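Local coordinates for enoyl-CoA hydratase (Mycobacterium thermoresistibile, PDB 3T3W), which probably catalyses the reversible hydration of 2-enoyl-CoA thioesters in lipid metabolism, as in other enoyl-CoA hydratases of the crotonase family, at residues Leu107-Ser110 with Leu111-Asn115; Lys175-Glu178 with Ile179-Gly183; Ala231-Gln234 with Thr235-Val238. One frame throughout, in Å; residues are numbered along the deposited sequence.

Interaction 1: Leu107-Ser110 with Leu111-Asn115; sequences LEYS and LRWRN
Chi1 near 180° in both Glu108 (179°) and Arg112 (177°) swings CG away from the backbone N, and the two chains run along the outside of helix 95-115 and meet one turn apart. Arg112 then bends at chi3 and turns its guanidinium edge to the carboxylate. Its NH2 gives Glu108 OE2 a nearly straight salt-bridge bond of 3.1 Å on the anti lone pair, in the guanidinium plane, although the two planar groups are 68° apart. NH1 of Arg112 rests 3.3 Å from Tyr109 CD1, where the two side chains run side by side, pointing the same way, and its own salt bridge runs to Asp53 on helix 46-61. One residue further on, Tyr109 CB makes a CH-pi contact over the face of the Trp113 six-membered ring, 4.1 Å from its centroid. Tyr109 O sits over the same indole while accepting the backbone N-H of Trp113 at 3.0 Å. On another side of the helix Leu107 CG lies 4.3 Å from Leu111 CD1, and both side chains pack on helix 241-263. The polar ends of Tyr109 and Trp113 bond to Asp50 and Asp53. Shared between Glu108 and Asp53, the Arg112 charge is probably well balanced, linking helix 95-115 to helix 46-61.

Interaction 2: Lys175-Glu178 with Ile179-Gly183; sequences KAKE and ILFTG. With EDO (1,2-ethanediol), chain V.
The C-terminal end of helix 173-182 is formed here, where Gly183 leaves the helix with positive phi and its N bonds to Ile179 O at 2.9 Å. In the last turn Glu178 O accepts two bonds from Thr182, one from OG1 at 2.8 Å and one from the backbone N at 3.1 Å, and the two donors come from opposite faces of the carbonyl plane. OG1 can fold back in this way because it stands between the backbone N and the carbonyl carbon (chi1 60°); it is also hydrogen-bonded to the backbone N of Arg184. One residue earlier in each segment, Lys177 CB lies over the face of the Phe181 ring, 3.7 Å above its plane and offset toward the rim, a CH-pi contact between side chains pointing the same way. Beyond it the Lys177 chain extends fully to NZ, which donates to O1 of a 1,2-ethanediol at 2.7 Å and to O2 of the same molecule at 2.9 Å. Asp140 and Asn233 of the third subunit also bind NZ, while Glu178 pairs with Arg199 of that subunit and with Arg184. These bonds place the helix at a subunit interface. Within its own chain, Ala176 and Leu180 pack on helix 167-171, and Ile179 reaches both that helix and strand 186-187.

Interaction 3: Ala231-Gln234 with Thr235-Val238; sequences AVNQ and TLDV. With EDO (1,2-ethanediol), chain H.
Ala231 O takes two hydrogen bonds from Thr235, the backbone N at 3.1 Å and the hydroxyl OG1 at 2.9 Å. They approach from opposite faces of the carbonyl plane, and the backbone N lies well above that plane, 36° out of it. The hydroxyl gets there because OG1 is anti to the carbonyl carbon of Thr235 and beside its backbone N (chi1 -67°), which directs it back down the helix. Gln234 and Asp237 are joined through a water that donates to both, to Gln234 OE1 at 2.8 Å and to Asp237 OD2 at 2.6 Å; the side-chain amide and the carboxylate are turned 68° apart, and the two side chains cross at about a right angle. A bend at chi2 carries the Gln234 amide toward the next turn, where NE2 lies 3.5 Å from Val238 CG2. That NE2 donates to Ala243 O of the second subunit and is hydrogen-bonded to Ser247 of the fourth. These residues belong to helix 222-239, one of the C-terminal helices of the crotonase fold, which here meets both the second and the fourth subunits. Asp237 OD2 also takes a salt bridge from Arg114 NH1 on helix 95-115, so the water and the guanidinium both bind the same carboxylate oxygen, which probably helps to stabilise the negative charge of the carboxylate. On a neighbouring side of the helix Val232 CG1 meets Leu236 CD1 at 4.4 Å in loose apolar contact. Asn233 OD1 accepts a bond from Lys177 of the fourth subunit, and O2 of a 1,2-ethanediol gives Asn233 OD1 a weak hydrogen bond at 3.5 Å, with Leu236 CD1 close beside the diol.

Along the chain the three contacts follow in series, on helices 95-115, 173-182 and 222-239, all within the one crotonase-like fold. Interaction 1 lies nearest the middle of the chain, and its centre is about 15 Å from that of interaction 3. These two touch directly: Arg114 of the first helix reaches Asp237 and the backbone O of Asn233 on the third. Interaction 2 stands apart, its centre about 24 Å from that of interaction 1 and about 26 Å from that of interaction 3, with no touch inside the chain. Between subunits, however, Lys177 of interaction 2 meets Asn233 of interaction 3 in another copy, so the hexamer joins what the single chain separates.

Interaction 1: Leu107-Ser110 with Leu111-Asn115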
loop_
_atom_site.group_PDB
_atom_site.type_symbol
_atom_site.label_atom_id
_atom_site.label_comp_id
_atom_site.label_asym_id
_atom_site.label_seq_id
_atom_site.Cartn_x
_atom_site.Cartn_y
_atom_site.Cartn_z
ATOM N N LEU F 107 10.420 -16.811 11.448
ATOM C CA LEU F 107 10.030 -15.471 10.971
ATOM C C LEU F 107 10.773 -14.317 11.663
ATOM O O LEU F 107 11.388 -13.463 10.988
ATOM C CB LEU F 107 8.529 -15.291 11.142
ATOM C CG LEU F 107 7.921 -14.052 10.475
ATOM C CD1 LEU F 107 8.088 -14.143 8.978
ATOM C CD2 LEU F 107 6.450 -13.931 10.827
ATOM N N GLU F 108 10.707 -14.257 12.994
ATOM C CA GLU F 108 11.276 -13.136 13.745
ATOM C C GLU F 108 12.813 -13.089 13.589
ATOM O O GLU F 108 13.395 -12.016 13.384
ATOM C CB GLU F 108 10.890 -13.215 15.233
ATOM C CG GLU F 108 11.431 -12.111 16.142
ATOM C CD GLU F 108 11.230 -12.403 17.631
ATOM O OE1 GLU F 108 10.143 -12.924 18.000
ATOM O OE2 GLU F 108 12.185 -12.135 18.426
ATOM N N TYR F 109 13.466 -14.252 13.648
ATOM C CA TYR F 109 14.913 -14.296 13.487
ATOM C C TYR F 109 15.309 -13.780 12.118
ATOM O O TYR F 109 16.194 -12.964 12.009
ATOM C CB TYR F 109 15.418 -15.719 13.651
ATOM C CG TYR F 109 15.627 -16.223 15.086
ATOM C CD1 TYR F 109 15.174 -15.525 16.205
ATOM C CD2 TYR F 109 16.257 -17.454 15.306
ATOM C CE1 TYR F 109 15.354 -16.023 17.505
ATOM C CE2 TYR F 109 16.442 -17.950 16.610
ATOM C CZ TYR F 109 15.990 -17.250 17.695
ATOM O OH TYR F 109 16.157 -17.766 19.001
ATOM N N SER F 110 14.653 -14.275 11.077
ATOM C CA SER F 110 15.035 -13.927 9.711
ATOM C C SER F 110 14.802 -12.421 9.474
ATOM O O SER F 110 15.637 -11.757 8.852
ATOM C CB SER F 110 14.320 -14.794 8.683
ATOM O OG SER F 110 14.833 -16.118 8.621
ATOM N N LEU F 111 13.695 -11.872 9.981
ATOM C CA LEU F 111 13.471 -10.424 9.873
ATOM C C LEU F 111 14.505 -9.597 10.645
ATOM O O LEU F 111 14.980 -8.581 10.145
ATOM C CB LEU F 111 12.032 -10.059 10.285
ATOM C CG LEU F 111 10.985 -10.311 9.210
ATOM C CD1 LEU F 111 9.580 -10.164 9.837
ATOM C CD2 LEU F 111 11.144 -9.359 8.009
ATOM N N ARG F 112 14.894 -10.059 11.826
ATOM C CA ARG F 112 15.888 -9.382 12.595
ATOM C C ARG F 112 17.214 -9.335 11.833
ATOM O O ARG F 112 17.847 -8.270 11.758
ATOM C CB ARG F 112 16.101 -10.084 13.944
ATOM C CG ARG F 112 17.192 -9.405 14.708
ATOM C CD ARG F 112 17.046 -9.581 16.178
ATOM N NE ARG F 112 17.033 -10.945 16.657
ATOM C CZ ARG F 112 15.993 -11.529 17.254
ATOM N NH1 ARG F 112 16.111 -12.749 17.767
ATOM N NH2 ARG F 112 14.821 -10.911 17.344
ATOM N N TRP F 113 17.609 -10.441 11.210
ATOM C CA TRP F 113 18.871 -10.433 10.434
ATOM C C TRP F 113 18.794 -9.491 9.232
ATOM O O TRP F 113 19.752 -8.745 8.934
ATOM C CB TRP F 113 19.198 -11.831 9.971
ATOM C CG TRP F 113 19.241 -12.821 11.096
ATOM C CD1 TRP F 113 19.502 -12.597 12.449
ATOM C CD2 TRP F 113 18.970 -14.249 10.979
ATOM N NE1 TRP F 113 19.412 -13.791 13.165
ATOM C CE2 TRP F 113 19.113 -14.817 12.318
ATOM C CE3 TRP F 113 18.628 -15.077 9.917
ATOM C CZ2 TRP F 113 18.894 -16.171 12.567
ATOM C CZ3 TRP F 113 18.416 -16.431 10.173
ATOM C CH2 TRP F 113 18.554 -16.965 11.477
ATOM N N ARG F 114 17.657 -9.529 8.546
ATOM C CA ARG F 114 17.375 -8.646 7.438
ATOM C C ARG F 114 17.641 -7.188 7.803
ATOM O O ARG F 114 18.151 -6.421 6.962
ATOM C CB ARG F 114 15.932 -8.858 6.945
ATOM C CG ARG F 114 15.537 -8.078 5.698
ATOM C CD ARG F 114 14.777 -6.806 6.041
ATOM N NE ARG F 114 14.160 -6.232 4.834
ATOM C CZ ARG F 114 13.415 -5.125 4.832
ATOM N NH1 ARG F 114 13.223 -4.440 5.970
ATOM N NH2 ARG F 114 12.875 -4.722 3.677
ATOM N N ASN F 115 17.265 -6.807 9.021
ATOM C CA ASN F 115 17.312 -5.419 9.474
ATOM C C ASN F 115 18.599 -4.995 10.175
ATOM O O ASN F 115 18.742 -3.820 10.565
ATOM C CB ASN F 115 16.084 -5.128 10.345
ATOM C CG ASN F 115 14.810 -5.102 9.523
ATOM O OD1 ASN F 115 14.776 -4.443 8.467
ATOM N ND2 ASN F 115 13.753 -5.792 9.998
#

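Interaction 2: Lys175-Glu178 with Ile179-Gly183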
loop_
_atom_site.group_PDB
_atom_site.type_symbol
_atom_site.label_atom_id
_atom_site.label_comp_id
_atom_site.label_asym_id
_atom_site.label_seq_id
_atom_site.Cartn_x
_atom_site.Cartn_y
_atom_site.Cartn_z
ATOM N N LYS F 175 7.908 -17.158 -11.657
ATOM C CA LYS F 175 8.967 -18.140 -11.297
ATOM C C LYS F 175 8.701 -18.720 -9.895
ATOM O O LYS F 175 8.858 -19.919 -9.679
ATOM C CB LYS F 175 10.364 -17.535 -11.391
ATOM C CG LYS F 175 11.439 -18.648 -11.378
ATOM C CD LYS F 175 12.819 -18.249 -11.910
ATOM C CE LYS F 175 12.860 -17.769 -13.334
ATOM N NZ LYS F 175 13.127 -18.781 -14.389
ATOM N N ALA F 176 8.250 -17.863 -8.978
ATOM C CA ALA F 176 7.908 -18.298 -7.640
ATOM C C ALA F 176 6.864 -19.413 -7.669
ATOM O O ALA F 176 7.026 -20.462 -6.985
ATOM C CB ALA F 176 7.470 -17.107 -6.734
ATOM N N LYS F 177 5.797 -19.203 -8.445
ATOM C CA LYS F 177 4.709 -20.180 -8.511
ATOM C C LYS F 177 5.267 -21.431 -9.165
ATOM O O LYS F 177 4.973 -22.521 -8.730
ATOM C CB LYS F 177 3.511 -19.647 -9.288
ATOM C CG LYS F 177 2.719 -18.614 -8.483
ATOM C CD LYS F 177 1.560 -18.093 -9.330
ATOM C CE LYS F 177 0.942 -16.843 -8.859
ATOM N NZ LYS F 177 -0.116 -16.326 -9.834
ATOM N N GLU F 178 6.034 -21.261 -10.236
ATOM C CA GLU F 178 6.556 -22.466 -10.959
ATOM C C GLU F 178 7.331 -23.367 -10.002
ATOM O O GLU F 178 7.116 -24.596 -9.979
ATOM C CB GLU F 178 7.434 -22.074 -12.120
ATOM C CG GLU F 178 8.006 -23.229 -12.922
ATOM C CD GLU F 178 8.974 -22.794 -14.012
ATOM O OE1 GLU F 178 9.000 -21.586 -14.378
ATOM O OE2 GLU F 178 9.745 -23.686 -14.492
ATOM N N ILE F 179 8.271 -22.789 -9.269
ATOM C CA ILE F 179 9.132 -23.615 -8.407
ATOM C C ILE F 179 8.408 -24.119 -7.164
ATOM O O ILE F 179 8.750 -25.186 -6.665
ATOM C CB ILE F 179 10.499 -23.001 -8.091
ATOM C CG1 ILE F 179 10.354 -21.788 -7.211
ATOM C CG2 ILE F 179 11.243 -22.635 -9.399
ATOM C CD1 ILE F 179 10.476 -22.029 -5.754
ATOM N N LEU F 180 7.399 -23.393 -6.674
ATOM C CA LEU F 180 6.585 -23.906 -5.564
ATOM C C LEU F 180 5.651 -25.063 -6.039
ATOM O O LEU F 180 5.513 -26.094 -5.359
ATOM C CB LEU F 180 5.776 -22.777 -4.936
ATOM C CG LEU F 180 6.568 -21.815 -4.022
ATOM C CD1 LEU F 180 5.656 -20.650 -3.564
ATOM C CD2 LEU F 180 7.193 -22.549 -2.809
ATOM N N PHE F 181 5.037 -24.887 -7.213
ATOM C CA PHE F 181 4.082 -25.842 -7.731
ATOM C C PHE F 181 4.789 -27.173 -8.108
ATOM O O PHE F 181 4.179 -28.244 -8.007
ATOM C CB PHE F 181 3.372 -25.319 -8.979
ATOM C CG PHE F 181 2.383 -24.188 -8.742
ATOM C CD1 PHE F 181 1.912 -23.854 -7.477
ATOM C CD2 PHE F 181 1.919 -23.466 -9.826
ATOM C CE1 PHE F 181 0.980 -22.831 -7.307
ATOM C CE2 PHE F 181 0.995 -22.428 -9.674
ATOM C CZ PHE F 181 0.508 -22.098 -8.421
ATOM N N THR F 182 6.055 -27.089 -8.544
ATOM C CA THR F 182 6.765 -28.268 -9.039
ATOM C C THR F 182 7.746 -28.829 -8.048
ATOM O O THR F 182 8.112 -30.020 -8.143
ATOM C CB THR F 182 7.552 -28.009 -10.334
ATOM O OG1 THR F 182 8.526 -26.985 -10.082
ATOM C CG2 THR F 182 6.635 -27.633 -11.487
ATOM N N GLY F 183 8.232 -27.996 -7.128
ATOM C CA GLY F 183 9.328 -28.373 -6.246
ATOM C C GLY F 183 10.694 -28.488 -6.939
ATOM O O GLY F 183 11.634 -29.022 -6.367
HETATM C C1 EDO V . 1.102 -14.679 -12.685
HETATM O O1 EDO V . 1.556 -15.711 -11.856
HETATM C C2 EDO V . 0.802 -13.460 -11.846
HETATM O O2 EDO V . -0.341 -13.742 -11.087
#

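Interaction 3: Ala231-Gln234 with Thr235-Val238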
loop_
_atom_site.group_PDB
_atom_site.type_symbol
_atom_site.label_atom_id
_atom_site.label_comp_id
_atom_site.label_asym_id
_atom_site.label_seq_id
_atom_site.Cartn_x
_atom_site.Cartn_y
_atom_site.Cartn_z
ATOM N N ALA F 231 17.746 2.867 2.705
ATOM C CA ALA F 231 17.073 3.362 1.510
ATOM C C ALA F 231 16.382 2.234 0.743
ATOM O O ALA F 231 15.200 2.319 0.355
ATOM C CB ALA F 231 18.079 4.122 0.602
ATOM N N VAL F 232 17.122 1.148 0.494
ATOM C CA VAL F 232 16.534 0.044 -0.271
ATOM C C VAL F 232 15.479 -0.726 0.540
ATOM O O VAL F 232 14.400 -1.023 0.058
ATOM C CB VAL F 232 17.653 -0.874 -0.786
ATOM C CG1 VAL F 232 17.108 -2.161 -1.441
ATOM C CG2 VAL F 232 18.559 -0.087 -1.772
ATOM N N ASN F 233 15.818 -1.066 1.771
ATOM C CA ASN F 233 14.936 -1.868 2.626
ATOM C C ASN F 233 13.634 -1.118 2.969
ATOM O O ASN F 233 12.563 -1.737 3.022
ATOM C CB ASN F 233 15.633 -2.367 3.896
ATOM C CG ASN F 233 16.498 -3.589 3.646
ATOM O OD1 ASN F 233 16.588 -4.053 2.521
ATOM N ND2 ASN F 233 17.161 -4.116 4.694
ATOM N N GLN F 234 13.719 0.176 3.176
ATOM C CA GLN F 234 12.540 0.989 3.435
ATOM C C GLN F 234 11.686 1.138 2.157
ATOM O O GLN F 234 10.457 1.102 2.230
ATOM C CB GLN F 234 12.922 2.380 4.009
ATOM C CG GLN F 234 11.777 3.338 4.125
ATOM C CD GLN F 234 10.680 2.893 5.110
ATOM O OE1 GLN F 234 10.787 1.866 5.780
ATOM N NE2 GLN F 234 9.611 3.679 5.176
ATOM N N THR F 235 12.319 1.272 0.988
ATOM C CA THR F 235 11.586 1.217 -0.269
ATOM C C THR F 235 10.776 -0.107 -0.354
ATOM O O THR F 235 9.595 -0.085 -0.650
ATOM C CB THR F 235 12.493 1.384 -1.505
ATOM O OG1 THR F 235 13.019 2.719 -1.507
ATOM C CG2 THR F 235 11.703 1.172 -2.807
ATOM N N LEU F 236 11.412 -1.234 -0.042
ATOM C CA LEU F 236 10.734 -2.543 -0.020
ATOM C C LEU F 236 9.595 -2.598 0.991
ATOM O O LEU F 236 8.482 -3.070 0.682
ATOM C CB LEU F 236 11.733 -3.669 0.254
ATOM C CG LEU F 236 12.738 -3.974 -0.852
ATOM C CD1 LEU F 236 13.817 -4.959 -0.410
ATOM C CD2 LEU F 236 12.061 -4.469 -2.122
ATOM N N ASP F 237 9.806 -2.025 2.169
ATOM C CA ASP F 237 8.712 -2.009 3.147
ATOM C C ASP F 237 7.529 -1.073 2.750
ATOM O O ASP F 237 6.364 -1.443 2.970
ATOM C CB ASP F 237 9.291 -1.673 4.533
ATOM C CG ASP F 237 10.045 -2.847 5.125
ATOM O OD1 ASP F 237 9.591 -4.012 4.925
ATOM O OD2 ASP F 237 11.069 -2.631 5.852
ATOM N N VAL F 238 7.821 0.073 2.121
ATOM C CA VAL F 238 6.770 0.901 1.502
ATOM C C VAL F 238 6.010 0.139 0.418
ATOM O O VAL F 238 4.780 0.246 0.325
ATOM C CB VAL F 238 7.303 2.255 1.018
ATOM C CG1 VAL F 238 6.248 3.009 0.224
ATOM C CG2 VAL F 238 7.795 3.057 2.258
HETATM C C1 EDO H . 17.950 -8.241 -0.504
HETATM O O1 EDO H . 18.861 -7.180 -0.518
HETATM C C2 EDO H . 16.567 -7.738 -0.214
HETATM O O2 EDO H . 16.557 -7.255 1.147
HETATM O O HOH W 1 12.214 -0.411 6.585
#